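Local coordinates for beta-mannosidase (Trichoderma harzianum, PDB 4CVU), which probably hydrolyses terminal beta-mannosidic linkages as a fungal beta-mannosidase of glycoside hydrolase family 2, at residues Y586-I598 against L696-L708. Numbering follows the deposited sequence.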
ATOM      1  N   TYR A 586     -36.147  -6.203  20.258  1.00 43.17           N
ATOM      2  CA  TYR A 586     -35.762  -4.793  20.415  1.00 43.11           C
ATOM      3  C   TYR A 586     -36.269  -4.142  21.725  1.00 43.30           C
ATOM      4  O   TYR A 586     -37.328  -4.489  22.231  1.00 41.73           O
ATOM      5  CB  TYR A 586     -36.201  -3.960  19.207  1.00 41.81           C
ATOM      6  CG  TYR A 586     -35.743  -4.460  17.844  1.00 40.70           C
ATOM      7  CD1 TYR A 586     -34.705  -5.371  17.689  1.00 40.97           C
ATOM      8  CD2 TYR A 586     -36.376  -3.999  16.694  1.00 41.25           C
ATOM      9  CE1 TYR A 586     -34.321  -5.815  16.420  1.00 41.76           C
ATOM     10  CE2 TYR A 586     -36.025  -4.443  15.434  1.00 40.18           C
ATOM     11  CZ  TYR A 586     -35.007  -5.345  15.288  1.00 40.61           C
ATOM     12  OH  TYR A 586     -34.665  -5.717  14.030  1.00 39.95           O
ATOM     13  N   PRO A 587     -35.498  -3.195  22.275  1.00 43.36           N
ATOM     14  CA  PRO A 587     -35.892  -2.605  23.575  1.00 43.32           C
ATOM     15  C   PRO A 587     -37.054  -1.621  23.430  1.00 42.71           C
ATOM     16  O   PRO A 587     -37.076  -0.854  22.464  1.00 43.23           O
ATOM     17  CB  PRO A 587     -34.626  -1.880  24.023  1.00 43.29           C
ATOM     18  CG  PRO A 587     -33.905  -1.560  22.762  1.00 43.71           C
ATOM     19  CD  PRO A 587     -34.179  -2.711  21.826  1.00 43.81           C
ATOM     20  N   VAL A 588     -38.025  -1.674  24.344  1.00 42.52           N
ATOM     21  CA  VAL A 588     -39.120  -0.696  24.409  1.00 43.02           C
ATOM     22  C   VAL A 588     -38.747   0.478  25.327  1.00 43.76           C
ATOM     23  O   VAL A 588     -38.811   0.345  26.529  1.00 44.67           O
ATOM     24  CB  VAL A 588     -40.448  -1.370  24.866  1.00 44.33           C
ATOM     25  CG1 VAL A 588     -41.550  -0.348  25.013  1.00 45.27           C
ATOM     26  CG2 VAL A 588     -40.908  -2.414  23.821  1.00 44.59           C
ATOM     27  N   GLY A 589     -38.319   1.613  24.758  1.00 41.43           N
ATOM     28  CA  GLY A 589     -37.917   2.785  25.536  1.00 40.09           C
ATOM     29  C   GLY A 589     -38.437   4.122  25.037  1.00 37.46           C
ATOM     30  O   GLY A 589     -39.241   4.178  24.109  1.00 38.79           O
ATOM     31  N   ARG A 590     -37.978   5.201  25.645  1.00 36.01           N
ATOM     32  CA  ARG A 590     -38.438   6.554  25.321  1.00 37.04           C
ATOM     33  C   ARG A 590     -37.579   7.213  24.196  1.00 37.84           C
ATOM     34  O   ARG A 590     -37.951   8.242  23.602  1.00 38.02           O
ATOM     35  CB  ARG A 590     -38.323   7.435  26.568  1.00 37.26           C
ATOM     36  CG  ARG A 590     -39.008   6.937  27.839  1.00 37.10           C
ATOM     37  CD  ARG A 590     -40.533   7.019  27.800  1.00 37.90           C
ATOM     38  NE  ARG A 590     -41.049   6.665  29.125  1.00 37.70           N
ATOM     39  CZ  ARG A 590     -42.310   6.360  29.424  1.00 39.18           C
ATOM     40  NH1 ARG A 590     -43.265   6.360  28.492  1.00 40.51           N
ATOM     41  NH2 ARG A 590     -42.615   6.048  30.684  1.00 39.13           N
ATOM     42  N   PHE A 591     -36.437   6.611  23.913  1.00 37.02           N
ATOM     43  CA  PHE A 591     -35.440   7.244  23.008  1.00 35.73           C
ATOM     44  C   PHE A 591     -34.344   6.229  22.840  1.00 35.05           C
ATOM     45  O   PHE A 591     -33.939   5.594  23.818  1.00 34.77           O
ATOM     46  CB  PHE A 591     -34.868   8.501  23.702  1.00 35.25           C
ATOM     47  CG  PHE A 591     -34.035   9.409  22.803  1.00 35.60           C
ATOM     48  CD1 PHE A 591     -32.760   9.059  22.424  1.00 34.88           C
ATOM     49  CD2 PHE A 591     -34.527  10.659  22.410  1.00 36.75           C
ATOM     50  CE1 PHE A 591     -31.997   9.907  21.624  1.00 35.36           C
ATOM     51  CE2 PHE A 591     -33.772  11.509  21.612  1.00 36.18           C
ATOM     52  CZ  PHE A 591     -32.503  11.126  21.229  1.00 35.34           C
ATOM     53  N   ALA A 592     -33.815   6.089  21.620  1.00 35.16           N
ATOM     54  CA  ALA A 592     -32.796   5.102  21.365  1.00 34.13           C
ATOM     55  C   ALA A 592     -31.546   5.891  21.018  1.00 34.97           C
ATOM     56  O   ALA A 592     -31.496   6.491  19.962  1.00 35.00           O
ATOM     57  CB  ALA A 592     -33.217   4.223  20.200  1.00 34.48           C
ATOM     58  N   ASN A 593     -30.594   5.957  21.945  1.00 35.56           N
ATOM     59  CA  ASN A 593     -29.414   6.801  21.777  1.00 36.62           C
ATOM     60  C   ASN A 593     -28.200   6.096  21.192  1.00 35.66           C
ATOM     61  O   ASN A 593     -27.218   6.762  20.811  1.00 38.12           O
ATOM     62  CB  ASN A 593     -29.058   7.480  23.108  1.00 36.65           C
ATOM     63  CG  ASN A 593     -28.301   6.586  24.057  1.00 36.28           C
ATOM     64  OD1 ASN A 593     -28.608   5.426  24.200  1.00 38.61           O
ATOM     65  ND2 ASN A 593     -27.321   7.156  24.761  1.00 37.16           N
ATOM     66  N   GLU A 594     -28.287   4.759  21.152  1.00 36.86           N
ATOM     67  CA  GLU A 594     -27.223   3.842  20.674  1.00 37.16           C
ATOM     68  C   GLU A 594     -27.776   2.521  20.187  1.00 36.90           C
ATOM     69  O   GLU A 594     -28.510   1.825  20.914  1.00 37.40           O
ATOM     70  CB  GLU A 594     -26.253   3.456  21.800  1.00 36.66           C
ATOM     71  CG  GLU A 594     -25.362   4.525  22.333  1.00 38.57           C
ATOM     72  CD  GLU A 594     -24.187   4.003  23.159  1.00 34.98           C
ATOM     73  OE1 GLU A 594     -23.683   2.903  22.871  1.00 35.47           O
ATOM     74  OE2 GLU A 594     -23.672   4.745  24.064  1.00 38.75           O
ATOM     75  N   PHE A 595     -27.369   2.131  18.987  1.00 37.46           N
ATOM     76  CA  PHE A 595     -27.658   0.776  18.479  1.00 37.86           C
ATOM     77  C   PHE A 595     -26.868   0.484  17.226  1.00 35.91           C
ATOM     78  O   PHE A 595     -26.619   1.387  16.407  1.00 40.36           O
ATOM     79  CB  PHE A 595     -29.155   0.563  18.233  1.00 37.57           C
ATOM     80  CG  PHE A 595     -29.772   1.574  17.302  1.00 37.61           C
ATOM     81  CD1 PHE A 595     -30.189   2.830  17.777  1.00 37.02           C
ATOM     82  CD2 PHE A 595     -29.969   1.271  15.959  1.00 38.39           C
ATOM     83  CE1 PHE A 595     -30.769   3.754  16.914  1.00 37.63           C
ATOM     84  CE2 PHE A 595     -30.542   2.198  15.091  1.00 37.70           C
ATOM     85  CZ  PHE A 595     -30.958   3.426  15.573  1.00 38.69           C
ATOM     86  N   GLY A 596     -26.431  -0.766  17.085  1.00 35.74           N
ATOM     87  CA  GLY A 596     -25.678  -1.156  15.867  1.00 34.36           C
ATOM     88  C   GLY A 596     -25.091  -2.548  15.793  1.00 32.99           C
ATOM     89  O   GLY A 596     -25.327  -3.401  16.668  1.00 34.90           O
ATOM     90  N   PHE A 597     -24.403  -2.786  14.672  1.00 31.48           N
ATOM     91  CA  PHE A 597     -23.737  -4.037  14.296  1.00 29.90           C
ATOM     92  C   PHE A 597     -22.573  -3.545  13.403  1.00 29.42           C
ATOM     93  O   PHE A 597     -22.795  -2.578  12.702  1.00 29.10           O
ATOM     94  CB  PHE A 597     -24.663  -4.864  13.454  1.00 31.48           C
ATOM     95  CG  PHE A 597     -24.354  -6.337  13.445  1.00 31.72           C
ATOM     96  CD1 PHE A 597     -23.504  -6.880  12.545  1.00 32.31           C
ATOM     97  CD2 PHE A 597     -24.956  -7.181  14.396  1.00 32.38           C
ATOM     98  CE1 PHE A 597     -23.216  -8.232  12.546  1.00 32.37           C
ATOM     99  CE2 PHE A 597     -24.703  -8.509  14.399  1.00 32.64           C
ATOM    100  CZ  PHE A 597     -23.843  -9.064  13.489  1.00 33.58           C
ATOM    101  N   ILE A 598     -21.368  -4.143  13.408  1.00 29.42           N
ATOM    102  CA  ILE A 598     -20.239  -3.666  12.533  1.00 28.86           C
ATOM    103  C   ILE A 598     -20.303  -4.083  11.082  1.00 28.93           C
ATOM    104  O   ILE A 598     -20.981  -5.093  10.767  1.00 28.16           O
ATOM    105  CB  ILE A 598     -18.873  -4.041  13.114  1.00 29.20           C
ATOM    106  CG1 ILE A 598     -18.678  -5.563  13.072  1.00 29.59           C
ATOM    107  CG2 ILE A 598     -18.735  -3.528  14.541  1.00 29.34           C
ATOM    108  CD1 ILE A 598     -17.248  -6.034  13.273  1.00 30.09           C
ATOM    109  N   LEU A 696     -47.166   4.822  20.203  1.00 44.85           N
ATOM    110  CA  LEU A 696     -47.537   3.728  21.149  1.00 45.38           C
ATOM    111  C   LEU A 696     -47.293   4.214  22.592  1.00 44.45           C
ATOM    112  O   LEU A 696     -46.776   5.303  22.774  1.00 43.00           O
ATOM    113  CB  LEU A 696     -46.768   2.437  20.793  1.00 45.88           C
ATOM    114  CG  LEU A 696     -46.885   1.986  19.320  1.00 46.70           C
ATOM    115  CD1 LEU A 696     -46.002   0.773  19.016  1.00 47.04           C
ATOM    116  CD2 LEU A 696     -48.331   1.685  18.946  1.00 47.95           C
ATOM    117  N   PRO A 697     -47.683   3.430  23.616  1.00 46.70           N
ATOM    118  CA  PRO A 697     -47.696   3.989  24.986  1.00 45.80           C
ATOM    119  C   PRO A 697     -46.356   4.486  25.515  1.00 45.65           C
ATOM    120  O   PRO A 697     -46.331   5.296  26.413  1.00 43.48           O
ATOM    121  CB  PRO A 697     -48.224   2.828  25.850  1.00 46.95           C
ATOM    122  CG  PRO A 697     -49.048   2.005  24.909  1.00 48.10           C
ATOM    123  CD  PRO A 697     -48.288   2.079  23.588  1.00 47.94           C
ATOM    124  N   GLU A 698     -45.253   3.989  24.965  1.00 45.72           N
ATOM    125  CA  GLU A 698     -43.922   4.494  25.256  1.00 43.44           C
ATOM    126  C   GLU A 698     -43.724   5.949  24.758  1.00 43.26           C
ATOM    127  O   GLU A 698     -43.023   6.703  25.376  1.00 43.09           O
ATOM    128  CB  GLU A 698     -42.823   3.558  24.731  1.00 44.12           C
ATOM    129  CG  GLU A 698     -42.768   3.439  23.226  1.00 43.15           C
ATOM    130  CD  GLU A 698     -43.303   2.152  22.709  1.00 46.01           C
ATOM    131  OE1 GLU A 698     -44.295   1.621  23.283  1.00 44.41           O
ATOM    132  OE2 GLU A 698     -42.731   1.656  21.726  1.00 44.52           O
ATOM    133  N   ARG A 699     -44.397   6.329  23.691  1.00 42.19           N
ATOM    134  CA  ARG A 699     -44.262   7.648  23.116  1.00 41.25           C
ATOM    135  C   ARG A 699     -42.777   7.912  22.871  1.00 39.21           C
ATOM    136  O   ARG A 699     -42.180   8.703  23.535  1.00 38.33           O
ATOM    137  CB  ARG A 699     -44.867   8.736  24.000  1.00 41.94           C
ATOM    138  CG  ARG A 699     -45.506   9.856  23.211  1.00 42.06           C
ATOM    139  CD  ARG A 699     -44.455  10.666  22.515  1.00 42.89           C
ATOM    140  NE  ARG A 699     -44.866  11.970  22.066  1.00 43.93           N
ATOM    141  CZ  ARG A 699     -45.430  12.220  20.902  1.00 43.89           C
ATOM    142  NH1 ARG A 699     -45.749  11.245  20.094  1.00 45.16           N
ATOM    143  NH2 ARG A 699     -45.689  13.459  20.569  1.00 45.64           N
ATOM    144  N   GLN A 700     -42.203   7.072  22.053  1.00 37.86           N
ATOM    145  CA  GLN A 700     -40.792   7.116  21.733  1.00 37.51           C
ATOM    146  C   GLN A 700     -40.456   8.375  20.899  1.00 38.02           C
ATOM    147  O   GLN A 700     -41.137   8.663  19.950  1.00 38.59           O
ATOM    148  CB  GLN A 700     -40.456   5.828  20.981  1.00 38.10           C
ATOM    149  CG  GLN A 700     -39.055   5.256  21.196  1.00 37.23           C
ATOM    150  CD  GLN A 700     -38.052   5.875  20.256  1.00 37.32           C
ATOM    151  OE1 GLN A 700     -38.404   6.710  19.461  1.00 38.00           O
ATOM    152  NE2 GLN A 700     -36.805   5.440  20.334  1.00 36.53           N
ATOM    153  N   LEU A 701     -39.361   9.079  21.206  1.00 37.47           N
ATOM    154  CA  LEU A 701     -39.056  10.322  20.494  1.00 36.17           C
ATOM    155  C   LEU A 701     -37.612  10.516  20.019  1.00 36.47           C
ATOM    156  O   LEU A 701     -37.158  11.672  19.913  1.00 36.05           O
ATOM    157  CB  LEU A 701     -39.471  11.536  21.321  1.00 37.27           C
ATOM    158  CG  LEU A 701     -40.969  11.773  21.541  1.00 37.40           C
ATOM    159  CD1 LEU A 701     -41.136  13.052  22.380  1.00 38.32           C
ATOM    160  CD2 LEU A 701     -41.738  11.933  20.273  1.00 38.61           C
ATOM    161  N   GLY A 702     -36.904   9.427  19.685  1.00 35.38           N
ATOM    162  CA  GLY A 702     -35.559   9.583  19.165  1.00 34.58           C
ATOM    163  C   GLY A 702     -34.865   8.343  18.678  1.00 34.30           C
ATOM    164  O   GLY A 702     -35.060   7.256  19.227  1.00 33.70           O
ATOM    165  N   SER A 703     -34.045   8.529  17.622  1.00 33.14           N
ATOM    166  CA  SER A 703     -33.211   7.496  17.074  1.00 32.37           C
ATOM    167  C   SER A 703     -31.861   8.073  16.747  1.00 33.22           C
ATOM    168  O   SER A 703     -31.771   8.904  15.813  1.00 33.39           O
ATOM    169  CB  SER A 703     -33.813   6.978  15.792  1.00 32.59           C
ATOM    170  OG  SER A 703     -32.973   6.028  15.162  1.00 31.98           O
ATOM    171  N   LEU A 704     -30.838   7.637  17.483  1.00 32.26           N
ATOM    172  CA  LEU A 704     -29.429   7.981  17.153  1.00 33.14           C
ATOM    173  C   LEU A 704     -28.633   6.708  16.987  1.00 33.34           C
ATOM    174  O   LEU A 704     -28.201   6.084  17.962  1.00 34.82           O
ATOM    175  CB  LEU A 704     -28.798   8.856  18.248  1.00 32.55           C
ATOM    176  CG  LEU A 704     -29.550  10.109  18.690  1.00 32.63           C
ATOM    177  CD1 LEU A 704     -28.865  10.810  19.859  1.00 32.95           C
ATOM    178  CD2 LEU A 704     -29.761  11.083  17.557  1.00 32.83           C
ATOM    179  N   TYR A 705     -28.439   6.283  15.757  1.00 33.90           N
ATOM    180  CA  TYR A 705     -27.713   5.038  15.545  1.00 34.31           C
ATOM    181  C   TYR A 705     -26.220   5.132  15.902  1.00 35.04           C
ATOM    182  O   TYR A 705     -25.590   6.214  15.879  1.00 33.81           O
ATOM    183  CB  TYR A 705     -27.973   4.482  14.142  1.00 34.43           C
ATOM    184  CG  TYR A 705     -27.330   5.206  12.939  1.00 34.04           C
ATOM    185  CD1 TYR A 705     -25.973   5.110  12.689  1.00 33.97           C
ATOM    186  CD2 TYR A 705     -28.112   5.926  12.032  1.00 34.42           C
ATOM    187  CE1 TYR A 705     -25.405   5.724  11.559  1.00 33.97           C
ATOM    188  CE2 TYR A 705     -27.554   6.535  10.914  1.00 34.16           C
ATOM    189  CZ  TYR A 705     -26.206   6.433  10.681  1.00 33.86           C
ATOM    190  OH  TYR A 705     -25.631   7.038   9.567  1.00 35.97           O
ATOM    191  N   TRP A 706     -25.671   3.977  16.261  1.00 34.84           N
ATOM    192  CA  TRP A 706     -24.238   3.831  16.528  1.00 34.25           C
ATOM    193  C   TRP A 706     -23.607   3.214  15.280  1.00 34.81           C
ATOM    194  O   TRP A 706     -23.912   2.063  14.958  1.00 32.48           O
ATOM    195  CB  TRP A 706     -23.981   2.944  17.782  1.00 34.38           C
ATOM    196  CG  TRP A 706     -22.530   3.011  18.070  1.00 35.13           C
ATOM    197  CD1 TRP A 706     -21.571   2.246  17.523  1.00 35.22           C
ATOM    198  CD2 TRP A 706     -21.850   4.030  18.819  1.00 35.58           C
ATOM    199  NE1 TRP A 706     -20.338   2.670  17.897  1.00 34.91           N
ATOM    200  CE2 TRP A 706     -20.476   3.770  18.706  1.00 35.60           C
ATOM    201  CE3 TRP A 706     -22.273   5.099  19.602  1.00 35.28           C
ATOM    202  CZ2 TRP A 706     -19.533   4.532  19.326  1.00 35.46           C
ATOM    203  CZ3 TRP A 706     -21.326   5.885  20.220  1.00 35.21           C
ATOM    204  CH2 TRP A 706     -19.959   5.598  20.076  1.00 35.87           C
ATOM    205  N   GLN A 707     -22.728   3.897  14.532  1.00 33.62           N
ATOM    206  CA  GLN A 707     -22.162   5.200  14.791  1.00 33.93           C
ATOM    207  C   GLN A 707     -22.122   5.900  13.438  1.00 32.56           C
ATOM    208  O   GLN A 707     -22.244   5.245  12.393  1.00 31.56           O
ATOM    209  CB  GLN A 707     -20.728   5.087  15.337  1.00 33.44           C
ATOM    210  CG  GLN A 707     -19.773   4.335  14.428  1.00 33.96           C
ATOM    211  CD  GLN A 707     -18.507   3.842  15.103  1.00 34.30           C
ATOM    212  OE1 GLN A 707     -18.537   2.882  15.860  1.00 34.00           O
ATOM    213  NE2 GLN A 707     -17.373   4.480  14.802  1.00 33.11           N
ATOM    214  N   LEU A 708     -22.018   7.223  13.446  1.00 32.28           N
ATOM    215  CA  LEU A 708     -22.084   7.943  12.198  1.00 33.39           C
ATOM    216  C   LEU A 708     -20.879   7.576  11.384  1.00 34.63           C
ATOM    217  O   LEU A 708     -20.999   7.223  10.208  1.00 36.53           O
ATOM    218  CB  LEU A 708     -22.114   9.467  12.431  1.00 33.50           C
ATOM    219  CG  LEU A 708     -21.839  10.355  11.179  1.00 32.45           C
ATOM    220  CD1 LEU A 708     -23.001  10.324  10.230  1.00 32.82           C
ATOM    221  CD2 LEU A 708     -21.630  11.771  11.594  1.00 32.70           C
TER
HETATM  222  O   HOH W   1     -39.778  10.071  24.358  1.00 40.31           O
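Ala-592 and Ser-703 form the bridge between two neighbouring parallel strands, 592-595 and 702-705, of the (beta/alpha)8 barrel characteristic of the family's catalytic domain. The axes of the two short strands approach to 4.8 Å, their directions 26° apart. Ala-592 N donates to Gly-702 O and Ala-592 O accepts a hydrogen bond from Leu-704 N (2.8 Å); backbone bonds from Leu-701 N to Arg-590 O and from Trp-706 N to Phe-595 O continue the pairing beyond the bridge. Two rings lie over backbone: Gly-702 CA sits 3.7 Å from the centroid of the Phe-591 ring, whose edge meets Leu-704 CD1, and Tyr-705 CA is 3.8 Å from that of Phe-595. With CG between backbone N and carbonyl carbon (chi1 56°), the Phe-595 ring also brings CZ within 3.3 Å of Ser-703 OG, which bonds to Tyr-737. The amide of Gln-700, bent at chi2 (-86°), grips Gly-702 twice, OE1 taking its N-H and NE2 its carbonyl; an alanine here would probably leave that N-H without its mate and Gly-702 O with Ala-592 N alone of these two donors. Arg-590 NH1 reaches Glu-698 O (3.1 Å) in the guanidinium plane, while NH2 binds Ile-566 O. Strand 570-572 flanks 592-595, strand 380-389 flanks 702-705, and helix 664-692 packs on Phe-595 and Ser-703.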